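Local coordinates for protein dermonecrotic toxin (Pasteurella multocida, PDB 2EBF) that is a potent mitogenic toxin, here its C-terminal region, that induces bone resorption and is associated with severe progressive atrophic rhinitis in pigs, at residues R189-A194 and V206-S211; E298-L303 and Q307-R312; P202-I207 and R312-T317. All coordinates share one frame; numbering follows the deposited sequence.

Interaction 1 of 3, residues R189-A194 and V206-S211. With GLC (alpha-D-glucopyranose), chain B; GLC (alpha-D-glucopyranose), chain C.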
loop_
_atom_site.group_PDB
_atom_site.type_symbol
_atom_site.label_atom_id
_atom_site.label_comp_id
_atom_site.label_asym_id
_atom_site.label_seq_id
_atom_site.Cartn_x
_atom_site.Cartn_y
_atom_site.Cartn_z
ATOM N N ARG A 189 19.666 5.616 13.147
ATOM C CA ARG A 189 20.895 6.174 13.713
ATOM C C ARG A 189 21.070 7.639 13.317
ATOM O O ARG A 189 22.157 8.191 13.435
ATOM C CB ARG A 189 22.115 5.361 13.259
ATOM C CG ARG A 189 22.109 3.881 13.682
ATOM C CD ARG A 189 22.587 3.699 15.105
ATOM N NE ARG A 189 22.567 2.296 15.528
ATOM C CZ ARG A 189 21.542 1.694 16.130
ATOM N NH1 ARG A 189 20.419 2.356 16.390
ATOM N NH2 ARG A 189 21.639 0.419 16.470
ATOM N N GLY A 190 19.994 8.257 12.844
ATOM C CA GLY A 190 20.050 9.617 12.324
ATOM C C GLY A 190 19.816 10.679 13.374
ATOM O O GLY A 190 20.136 10.487 14.554
ATOM N N TYR A 191 19.232 11.793 12.940
ATOM C CA TYR A 191 19.137 13.002 13.748
ATOM C C TYR A 191 17.751 13.190 14.360
ATOM O O TYR A 191 16.750 13.199 13.654
ATOM C CB TYR A 191 19.518 14.212 12.884
ATOM C CG TYR A 191 19.493 15.554 13.580
ATOM C CD1 TYR A 191 20.498 15.917 14.472
ATOM C CD2 TYR A 191 18.482 16.479 13.316
ATOM C CE1 TYR A 191 20.484 17.159 15.103
ATOM C CE2 TYR A 191 18.460 17.716 13.934
ATOM C CZ TYR A 191 19.463 18.053 14.826
ATOM O OH TYR A 191 19.442 19.285 15.446
ATOM N N ALA A 192 17.705 13.344 15.677
ATOM C CA ALA A 192 16.438 13.508 16.384
ATOM C C ALA A 192 16.278 14.906 16.974
ATOM O O ALA A 192 15.319 15.172 17.699
ATOM C CB ALA A 192 16.309 12.464 17.465
ATOM N N GLY A 193 17.211 15.798 16.660
ATOM C CA GLY A 193 17.233 17.126 17.269
ATOM C C GLY A 193 16.290 18.109 16.603
ATOM O O GLY A 193 15.475 17.728 15.762
ATOM N N ALA A 194 16.412 19.381 16.979
ATOM C CA ALA A 194 15.543 20.425 16.452
ATOM C C ALA A 194 16.121 21.071 15.198
ATOM O O ALA A 194 17.330 21.029 14.968
ATOM C CB ALA A 194 15.269 21.471 17.522
ATOM N N VAL A 206 20.272 15.480 8.309
ATOM C CA VAL A 206 21.146 16.341 9.097
ATOM C C VAL A 206 22.393 15.577 9.486
ATOM O O VAL A 206 22.313 14.453 9.987
ATOM C CB VAL A 206 20.452 16.900 10.367
ATOM C CG1 VAL A 206 21.426 17.740 11.204
ATOM C CG2 VAL A 206 19.249 17.737 10.002
ATOM N N ILE A 207 23.547 16.186 9.225
ATOM C CA ILE A 207 24.790 15.742 9.826
ATOM C C ILE A 207 25.013 16.679 11.014
ATOM O O ILE A 207 25.290 17.872 10.843
ATOM C CB ILE A 207 25.979 15.767 8.824
ATOM C CG1 ILE A 207 25.863 14.630 7.798
ATOM C CG2 ILE A 207 27.303 15.613 9.561
ATOM C CD1 ILE A 207 24.738 14.773 6.779
ATOM N N GLU A 208 24.850 16.130 12.216
ATOM C CA GLU A 208 24.824 16.916 13.446
ATOM C C GLU A 208 26.183 17.548 13.765
ATOM O O GLU A 208 26.259 18.724 14.111
ATOM C CB GLU A 208 24.335 16.048 14.614
ATOM C CG GLU A 208 24.264 16.770 15.955
ATOM C CD GLU A 208 23.493 16.002 17.016
ATOM O OE1 GLU A 208 23.307 14.775 16.867
ATOM O OE2 GLU A 208 23.073 16.630 18.011
ATOM N N ASP A 209 27.246 16.757 13.643
ATOM C CA ASP A 209 28.600 17.239 13.895
ATOM C C ASP A 209 29.449 17.136 12.633
ATOM O O ASP A 209 29.848 16.046 12.223
ATOM C CB ASP A 209 29.238 16.455 15.048
ATOM C CG ASP A 209 30.529 17.084 15.552
ATOM O OD1 ASP A 209 30.933 16.742 16.680
ATOM O OD2 ASP A 209 31.142 17.911 14.840
ATOM N N ILE A 210 29.733 18.291 12.042
ATOM C CA ILE A 210 30.526 18.401 10.816
ATOM C C ILE A 210 31.935 17.776 10.895
ATOM O O ILE A 210 32.494 17.366 9.873
ATOM C CB ILE A 210 30.576 19.897 10.347
ATOM C CG1 ILE A 210 29.245 20.308 9.697
ATOM C CG2 ILE A 210 31.735 20.182 9.412
ATOM C CD1 ILE A 210 28.553 19.207 8.934
ATOM N N SER A 211 32.491 17.693 12.104
ATOM C CA SER A 211 33.821 17.109 12.325
ATOM C C SER A 211 33.936 15.652 11.868
ATOM O O SER A 211 35.037 15.154 11.645
ATOM C CB SER A 211 34.236 17.233 13.798
ATOM O OG SER A 211 33.547 16.301 14.614
HETATM C C1 GLC B . 20.239 6.506 17.533
HETATM C C2 GLC B . 20.534 5.322 18.455
HETATM C C3 GLC B . 21.741 5.620 19.341
HETATM C C4 GLC B . 22.953 6.026 18.495
HETATM C C5 GLC B . 22.612 7.128 17.493
HETATM C C6 GLC B . 23.744 7.270 16.482
HETATM O O2 GLC B . 19.379 5.013 19.251
HETATM O O3 GLC B . 22.053 4.458 20.115
HETATM O O4 GLC B . 24.009 6.497 19.346
HETATM O O5 GLC B . 21.402 6.859 16.774
HETATM O O6 GLC B . 23.538 8.448 15.695
HETATM C C1 GLC C . 19.039 8.571 17.523
HETATM C C2 GLC C . 19.089 9.935 18.220
HETATM C C3 GLC C . 18.310 9.886 19.538
HETATM C C4 GLC C . 16.880 9.383 19.311
HETATM C C5 GLC C . 16.852 8.063 18.519
HETATM C C6 GLC C . 15.430 7.668 18.101
HETATM O O1 GLC C . 19.760 7.613 18.302
HETATM O O2 GLC C . 20.446 10.349 18.458
HETATM O O3 GLC C . 18.270 11.194 20.116
HETATM O O4 GLC C . 16.211 9.249 20.569
HETATM O O5 GLC C . 17.675 8.139 17.343
HETATM O O6 GLC C . 14.886 8.572 17.123
HETATM O O HOH W 1 20.105 13.563 17.395
#
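A water oxygen accepts from A192 N at 3.0 Å and links the loop 189-194 only weakly to E208, beside the Y191 ring. The water donates to E208 OE1 across 3.5 Å, and its second weak bond, to O2 of the chain C glucose, has no decided direction. The contact joins the connection after helix 171-180 to strand 205-207, an outer strand of a three-stranded antiparallel sheet, and Y191 supplies just over half of the buried surface. With CG anti to the backbone N (chi1 -179°), the ring reaches across to V206 and is covered on both faces. V206 CG1 makes a CH-pi contact, 3.7 Å from the ring centroid and 8° off the normal, while G193 N of the ring's own loop lies 3.5 Å above the opposite face. At the rim, Y191 CE1 meets E208 CD at 3.7 Å in the plane of the tyrosine, and the carboxylate stands at 89° to the ring; the extended glutamate chain also runs its CB and CG past the same edge. These contacts, on both faces and at one edge, probably restrict rotation of the ring. Its end is tied as well, because Y191 OH donates to A194 O at 2.8 Å, closing the loop back on its own tyrosine. Beyond the ring, Y262 of strand 260-263 touches both Y191 and V206. D209 OD2 accepts from S211 N in an Asx turn just past the strand. The loop also lines a glycan pocket, where two glucose units share one oxygen between their C1 atoms, as in trehalose. There O6 of the chain B glucose donates to R189 O at 2.7 Å.

Interaction 2 of 3, residues E298-L303 and Q307-R312. With GLC (alpha-D-glucopyranose), chain C.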
loop_
_atom_site.group_PDB
_atom_site.type_symbol
_atom_site.label_atom_id
_atom_site.label_comp_id
_atom_site.label_asym_id
_atom_site.label_seq_id
_atom_site.Cartn_x
_atom_site.Cartn_y
_atom_site.Cartn_z
ATOM N N GLU A 298 31.067 8.524 2.116
ATOM C CA GLU A 298 32.155 7.993 2.942
ATOM C C GLU A 298 31.802 8.040 4.420
ATOM O O GLU A 298 32.034 7.066 5.141
ATOM C CB GLU A 298 33.487 8.698 2.667
ATOM C CG GLU A 298 34.159 8.170 1.411
ATOM C CD GLU A 298 35.649 8.461 1.335
ATOM O OE1 GLU A 298 36.281 8.768 2.375
ATOM O OE2 GLU A 298 36.185 8.364 0.210
ATOM N N VAL A 299 31.230 9.161 4.861
ATOM C CA VAL A 299 30.720 9.281 6.232
ATOM C C VAL A 299 29.673 8.202 6.523
ATOM O O VAL A 299 29.681 7.603 7.601
ATOM C CB VAL A 299 30.141 10.693 6.519
ATOM C CG1 VAL A 299 29.399 10.724 7.855
ATOM C CG2 VAL A 299 31.249 11.731 6.527
ATOM N N GLN A 300 28.800 7.950 5.547
ATOM C CA GLN A 300 27.734 6.957 5.658
ATOM C C GLN A 300 28.268 5.561 5.975
ATOM O O GLN A 300 27.703 4.848 6.808
ATOM C CB GLN A 300 26.919 6.935 4.362
ATOM C CG GLN A 300 25.848 5.862 4.295
ATOM C CD GLN A 300 25.356 5.609 2.887
ATOM O OE1 GLN A 300 24.818 4.540 2.595
ATOM N NE2 GLN A 300 25.534 6.585 2.008
ATOM N N GLY A 301 29.354 5.181 5.303
ATOM C CA GLY A 301 29.992 3.887 5.528
ATOM C C GLY A 301 29.098 2.697 5.229
ATOM O O GLY A 301 28.464 2.632 4.172
ATOM N N ASP A 302 29.043 1.766 6.177
ATOM C CA ASP A 302 28.293 0.520 6.031
ATOM C C ASP A 302 26.809 0.686 6.369
ATOM O O ASP A 302 26.019 -0.255 6.222
ATOM C CB ASP A 302 28.921 -0.574 6.909
ATOM C CG ASP A 302 28.887 -0.234 8.403
ATOM O OD1 ASP A 302 29.019 0.961 8.765
ATOM O OD2 ASP A 302 28.740 -1.165 9.225
ATOM N N LEU A 303 26.436 1.880 6.824
ATOM C CA LEU A 303 25.048 2.182 7.163
ATOM C C LEU A 303 24.238 2.469 5.905
ATOM O O LEU A 303 24.804 2.698 4.830
ATOM C CB LEU A 303 24.976 3.386 8.113
ATOM C CG LEU A 303 25.615 3.267 9.505
ATOM C CD1 LEU A 303 25.259 4.477 10.349
ATOM C CD2 LEU A 303 25.177 1.991 10.202
ATOM N N GLN A 307 19.338 5.718 7.277
ATOM C CA GLN A 307 19.685 5.209 8.610
ATOM C C GLN A 307 20.692 6.118 9.315
ATOM O O GLN A 307 20.596 6.359 10.518
ATOM C CB GLN A 307 20.264 3.791 8.516
ATOM C CG GLN A 307 20.639 3.203 9.877
ATOM C CD GLN A 307 21.274 1.833 9.801
ATOM O OE1 GLN A 307 21.178 1.040 10.744
ATOM N NE2 GLN A 307 21.927 1.543 8.689
ATOM N N ALA A 308 21.648 6.630 8.542
ATOM C CA ALA A 308 22.733 7.446 9.065
ATOM C C ALA A 308 22.361 8.918 9.247
ATOM O O ALA A 308 22.755 9.537 10.243
ATOM C CB ALA A 308 23.962 7.324 8.151
ATOM N N PHE A 309 21.599 9.471 8.299
ATOM C CA PHE A 309 21.468 10.930 8.179
ATOM C C PHE A 309 20.062 11.522 8.276
ATOM O O PHE A 309 19.917 12.723 8.535
ATOM C CB PHE A 309 22.081 11.412 6.864
ATOM C CG PHE A 309 23.507 10.983 6.646
ATOM C CD1 PHE A 309 23.887 10.417 5.430
ATOM C CD2 PHE A 309 24.470 11.162 7.635
ATOM C CE1 PHE A 309 25.202 10.029 5.198
ATOM C CE2 PHE A 309 25.792 10.774 7.420
ATOM C CZ PHE A 309 26.162 10.209 6.198
ATOM N N ALA A 310 19.030 10.711 8.049
ATOM C CA ALA A 310 17.669 11.235 8.037
ATOM C C ALA A 310 17.306 11.849 9.385
ATOM O O ALA A 310 17.747 11.368 10.433
ATOM C CB ALA A 310 16.663 10.140 7.645
ATOM N N THR A 311 16.526 12.928 9.362
ATOM C CA THR A 311 15.854 13.361 10.573
ATOM C C THR A 311 14.858 12.269 10.931
ATOM O O THR A 311 14.356 11.586 10.038
ATOM C CB THR A 311 15.090 14.679 10.374
ATOM O OG1 THR A 311 14.510 15.087 11.619
ATOM C CG2 THR A 311 13.995 14.520 9.371
ATOM N N ARG A 312 14.569 12.098 12.217
ATOM C CA ARG A 312 13.606 11.066 12.617
ATOM C C ARG A 312 12.256 11.307 11.957
ATOM O O ARG A 312 11.547 10.367 11.607
ATOM C CB ARG A 312 13.458 10.979 14.138
ATOM C CG ARG A 312 12.356 10.002 14.594
ATOM C CD ARG A 312 12.466 8.625 13.920
ATOM N NE ARG A 312 13.226 7.716 14.749
ATOM C CZ ARG A 312 12.764 6.594 15.301
ATOM N NH1 ARG A 312 11.527 6.155 15.082
ATOM N NH2 ARG A 312 13.581 5.891 16.063
HETATM C C1 GLC C . 19.039 8.571 17.523
HETATM C C2 GLC C . 19.089 9.935 18.220
HETATM C C3 GLC C . 18.310 9.886 19.538
HETATM C C4 GLC C . 16.880 9.383 19.311
HETATM C C5 GLC C . 16.852 8.063 18.519
HETATM C C6 GLC C . 15.430 7.668 18.101
HETATM O O1 GLC C . 19.760 7.613 18.302
HETATM O O2 GLC C . 20.446 10.349 18.458
HETATM O O3 GLC C . 18.270 11.194 20.116
HETATM O O4 GLC C . 16.211 9.249 20.569
HETATM O O5 GLC C . 17.675 8.139 17.343
HETATM O O6 GLC C . 14.886 8.572 17.123
#
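In F309, CG stands anti to the carbonyl carbon (chi1 -54°), which turns the end of the ring toward helix 288-300, and V299 answers with CG1 anti to its backbone N (chi1 170°). The two meet at V299 CG1 and F309 CE2, 3.6 Å apart, with the methyl in the plane of the ring at its edge. Next to it, F309 CZ lies 3.5 Å from Q300 N, so the ring's far edge abuts the backbone of the last helical turn. Q300 CB adds to this, touching F309 CE1 at 3.6 Å. One face of the phenyl group is covered from within its own segment by A308 CB, which sits 3.8 Å above the plane over its centre. That same methyl is shared with the other segment: L303 brings CD1 to 3.8 Å from A308 CB. Q307 runs out extended, roughly perpendicular to L303, and its amide end rests against CB and CD2 of that leucine. Apart from these, F305 packs edge-to-face with F309, and V299 also touches V212 and F213, extending the apolar cluster. The turn that ends segment 298-303 is closed by L303 N donating to Q300 O at 3.2 Å, with G301 holding the positive phi that favours glycine. Farther along the chain, R312 takes no part in this packing; its NE approaches O6 of the chain C glucose at 3.0 Å, while NH2 forms a salt bridge with E100 and the guanidinium a cation-pi contact with F188. What joins the two segments is thus an apolar contact between consecutive helices, 288-300 and 305-309, whose connection begins with a type II' beta turn.

Interaction 3 of 3, residues P202-I207 and R312-T317. With GLC (alpha-D-glucopyranose), chain C.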
loop_
_atom_site.group_PDB
_atom_site.type_symbol
_atom_site.label_atom_id
_atom_site.label_comp_id
_atom_site.label_asym_id
_atom_site.label_seq_id
_atom_site.Cartn_x
_atom_site.Cartn_y
_atom_site.Cartn_z
ATOM N N PRO A 202 12.246 22.402 3.660
ATOM C CA PRO A 202 12.031 21.164 4.412
ATOM C C PRO A 202 13.320 20.351 4.469
ATOM O O PRO A 202 13.925 20.076 3.432
ATOM C CB PRO A 202 10.970 20.419 3.587
ATOM C CG PRO A 202 10.310 21.469 2.762
ATOM C CD PRO A 202 11.377 22.478 2.470
ATOM N N VAL A 203 13.740 19.993 5.679
ATOM C CA VAL A 203 14.957 19.206 5.877
ATOM C C VAL A 203 14.672 17.704 5.834
ATOM O O VAL A 203 13.722 17.216 6.455
ATOM C CB VAL A 203 15.665 19.566 7.209
ATOM C CG1 VAL A 203 16.937 18.747 7.382
ATOM C CG2 VAL A 203 16.001 21.048 7.256
ATOM N N LYS A 204 15.514 16.984 5.098
ATOM C CA LYS A 204 15.436 15.533 5.012
ATOM C C LYS A 204 16.548 14.875 5.830
ATOM O O LYS A 204 16.300 13.904 6.548
ATOM C CB LYS A 204 15.496 15.082 3.549
ATOM C CG LYS A 204 14.365 15.622 2.690
ATOM C CD LYS A 204 14.536 15.227 1.230
ATOM C CE LYS A 204 13.544 15.957 0.328
ATOM N NZ LYS A 204 12.146 15.458 0.486
ATOM N N TYR A 205 17.763 15.416 5.726
ATOM C CA TYR A 205 18.929 14.848 6.399
ATOM C C TYR A 205 19.722 15.897 7.174
ATOM O O TYR A 205 19.812 17.059 6.768
ATOM C CB TYR A 205 19.839 14.115 5.405
ATOM C CG TYR A 205 19.089 13.372 4.308
ATOM C CD1 TYR A 205 18.923 13.945 3.048
ATOM C CD2 TYR A 205 18.535 12.106 4.537
ATOM C CE1 TYR A 205 18.228 13.285 2.036
ATOM C CE2 TYR A 205 17.836 11.426 3.524
ATOM C CZ TYR A 205 17.688 12.028 2.272
ATOM O OH TYR A 205 17.009 11.389 1.249
ATOM N N VAL A 206 20.272 15.480 8.309
ATOM C CA VAL A 206 21.146 16.341 9.097
ATOM C C VAL A 206 22.393 15.577 9.486
ATOM O O VAL A 206 22.313 14.453 9.987
ATOM C CB VAL A 206 20.452 16.900 10.367
ATOM C CG1 VAL A 206 21.426 17.740 11.204
ATOM C CG2 VAL A 206 19.249 17.737 10.002
ATOM N N ILE A 207 23.547 16.186 9.225
ATOM C CA ILE A 207 24.790 15.742 9.826
ATOM C C ILE A 207 25.013 16.679 11.014
ATOM O O ILE A 207 25.290 17.872 10.843
ATOM C CB ILE A 207 25.979 15.767 8.824
ATOM C CG1 ILE A 207 25.863 14.630 7.798
ATOM C CG2 ILE A 207 27.303 15.613 9.561
ATOM C CD1 ILE A 207 24.738 14.773 6.779
ATOM N N ARG A 312 14.569 12.098 12.217
ATOM C CA ARG A 312 13.606 11.066 12.617
ATOM C C ARG A 312 12.256 11.307 11.957
ATOM O O ARG A 312 11.547 10.367 11.607
ATOM C CB ARG A 312 13.458 10.979 14.138
ATOM C CG ARG A 312 12.356 10.002 14.594
ATOM C CD ARG A 312 12.466 8.625 13.920
ATOM N NE ARG A 312 13.226 7.716 14.749
ATOM C CZ ARG A 312 12.764 6.594 15.301
ATOM N NH1 ARG A 312 11.527 6.155 15.082
ATOM N NH2 ARG A 312 13.581 5.891 16.063
ATOM N N ASN A 313 11.921 12.577 11.767
ATOM C CA ASN A 313 10.667 12.954 11.144
ATOM C C ASN A 313 10.549 12.517 9.690
ATOM O O ASN A 313 9.511 11.998 9.273
ATOM C CB ASN A 313 10.491 14.461 11.237
ATOM C CG ASN A 313 9.245 14.842 11.979
ATOM O OD1 ASN A 313 8.230 15.217 11.368
ATOM N ND2 ASN A 313 9.287 14.719 13.310
ATOM N N PHE A 314 11.613 12.751 8.917
ATOM C CA PHE A 314 11.668 12.347 7.517
ATOM C C PHE A 314 11.695 10.824 7.429
ATOM O O PHE A 314 11.023 10.230 6.588
ATOM C CB PHE A 314 12.904 12.944 6.830
ATOM C CG PHE A 314 13.077 12.518 5.400
ATOM C CD1 PHE A 314 12.223 12.987 4.412
ATOM C CD2 PHE A 314 14.100 11.651 5.040
ATOM C CE1 PHE A 314 12.385 12.595 3.076
ATOM C CE2 PHE A 314 14.267 11.250 3.711
ATOM C CZ PHE A 314 13.409 11.725 2.733
ATOM N N PHE A 315 12.477 10.212 8.311
ATOM C CA PHE A 315 12.554 8.754 8.414
ATOM C C PHE A 315 11.157 8.142 8.611
ATOM O O PHE A 315 10.738 7.298 7.826
ATOM C CB PHE A 315 13.508 8.363 9.553
ATOM C CG PHE A 315 13.766 6.882 9.656
ATOM C CD1 PHE A 315 14.833 6.295 8.967
ATOM C CD2 PHE A 315 12.956 6.075 10.452
ATOM C CE1 PHE A 315 15.078 4.906 9.074
ATOM C CE2 PHE A 315 13.194 4.681 10.556
ATOM C CZ PHE A 315 14.260 4.118 9.870
ATOM N N ASN A 316 10.435 8.593 9.635
ATOM C CA ASN A 316 9.074 8.097 9.910
ATOM C C ASN A 316 8.105 8.283 8.747
ATOM O O ASN A 316 7.326 7.390 8.424
ATOM C CB ASN A 316 8.506 8.767 11.167
ATOM C CG ASN A 316 9.164 8.278 12.431
ATOM O OD1 ASN A 316 9.901 7.292 12.416
ATOM N ND2 ASN A 316 8.891 8.959 13.545
ATOM N N THR A 317 8.162 9.450 8.116
ATOM C CA THR A 317 7.307 9.750 6.972
ATOM C C THR A 317 7.583 8.812 5.800
ATOM O O THR A 317 6.659 8.342 5.135
ATOM C CB THR A 317 7.506 11.196 6.533
ATOM O OG1 THR A 317 7.040 12.051 7.581
ATOM C CG2 THR A 317 6.746 11.493 5.227
HETATM C C1 GLC C . 19.039 8.571 17.523
HETATM C C2 GLC C . 19.089 9.935 18.220
HETATM C C3 GLC C . 18.310 9.886 19.538
HETATM C C4 GLC C . 16.880 9.383 19.311
HETATM C C5 GLC C . 16.852 8.063 18.519
HETATM C C6 GLC C . 15.430 7.668 18.101
HETATM O O1 GLC C . 19.760 7.613 18.302
HETATM O O2 GLC C . 20.446 10.349 18.458
HETATM O O3 GLC C . 18.270 11.194 20.116
HETATM O O4 GLC C . 16.211 9.249 20.569
HETATM O O5 GLC C . 17.675 8.139 17.343
HETATM O O6 GLC C . 14.886 8.572 17.123
#
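F314 offers one face of its ring to K204: CB makes a CH-pi contact 3.8 Å from the centroid and 1° off the ring normal, essentially above the centre. The lysine chain continues over the same face, its CG coming within 3.6 Å of F314 CE1, so the aliphatic part rather than the ammonium group carries this contact. The backbone joins in as K204 O comes to 3.5 Å from F314 CD2. Y205 completes the first shell, its CE2 touching F314 CE2 at 3.6 Å. Those two rings have centroids 5.2 Å apart and planes at 76°, an oblique pairing that fits neither a stack nor an edge-to-face contact. K204 CB also lies above one face of the Y205 ring, offset toward its rim, and therefore packs against both aromatic groups. In the next shell, F314 owes its reach to a chi1 of 177°, which carries CG anti to the backbone N and projects the ring from the helix toward K204, just ahead of the strand, and Y205 at its start. The helix backbone is already regular here, with N316 N bonding to R312 O at 2.9 Å. Elsewhere on the helix, R312 NH1 gives N316 OD1 a weak bond of 3.3 Å. Y205 is fixed at its end by a hydrogen bond between its OH and the backbone of Y267, and its ring packs edge-to-face with F305. A backbone bond between K204 and T311, the N-cap residue of helix 312-333, accompanies this approach. K204 and Y205 also both make backbone hydrogen bonds with I263 of strand 260-263. The contact therefore sets the first turn of a long helix against a classic beta bulge at the entry to an edge strand.

All three interactions lie within the C2 domain of the toxin, their centres 10 to 11 Å apart. Along the chain, loop 189-194 comes first, then strand 205-207, which interactions 1 and 3 share, and after about eighty residues helices 288-300, 305-309 and 312-333 follow. Probable backbone hydrogen bonds tie these parts together: V206 N to F309 O at 2.8 Å and Y191 O to R312 N at 2.8 Å, besides the bond from K204 to T311. The short link between helices 305-309 and 312-333 is thereby laid against both the edge strand and the loop. R312, common to interactions 2 and 3, and loop residues of interaction 1 thus meet at one glycan pocket.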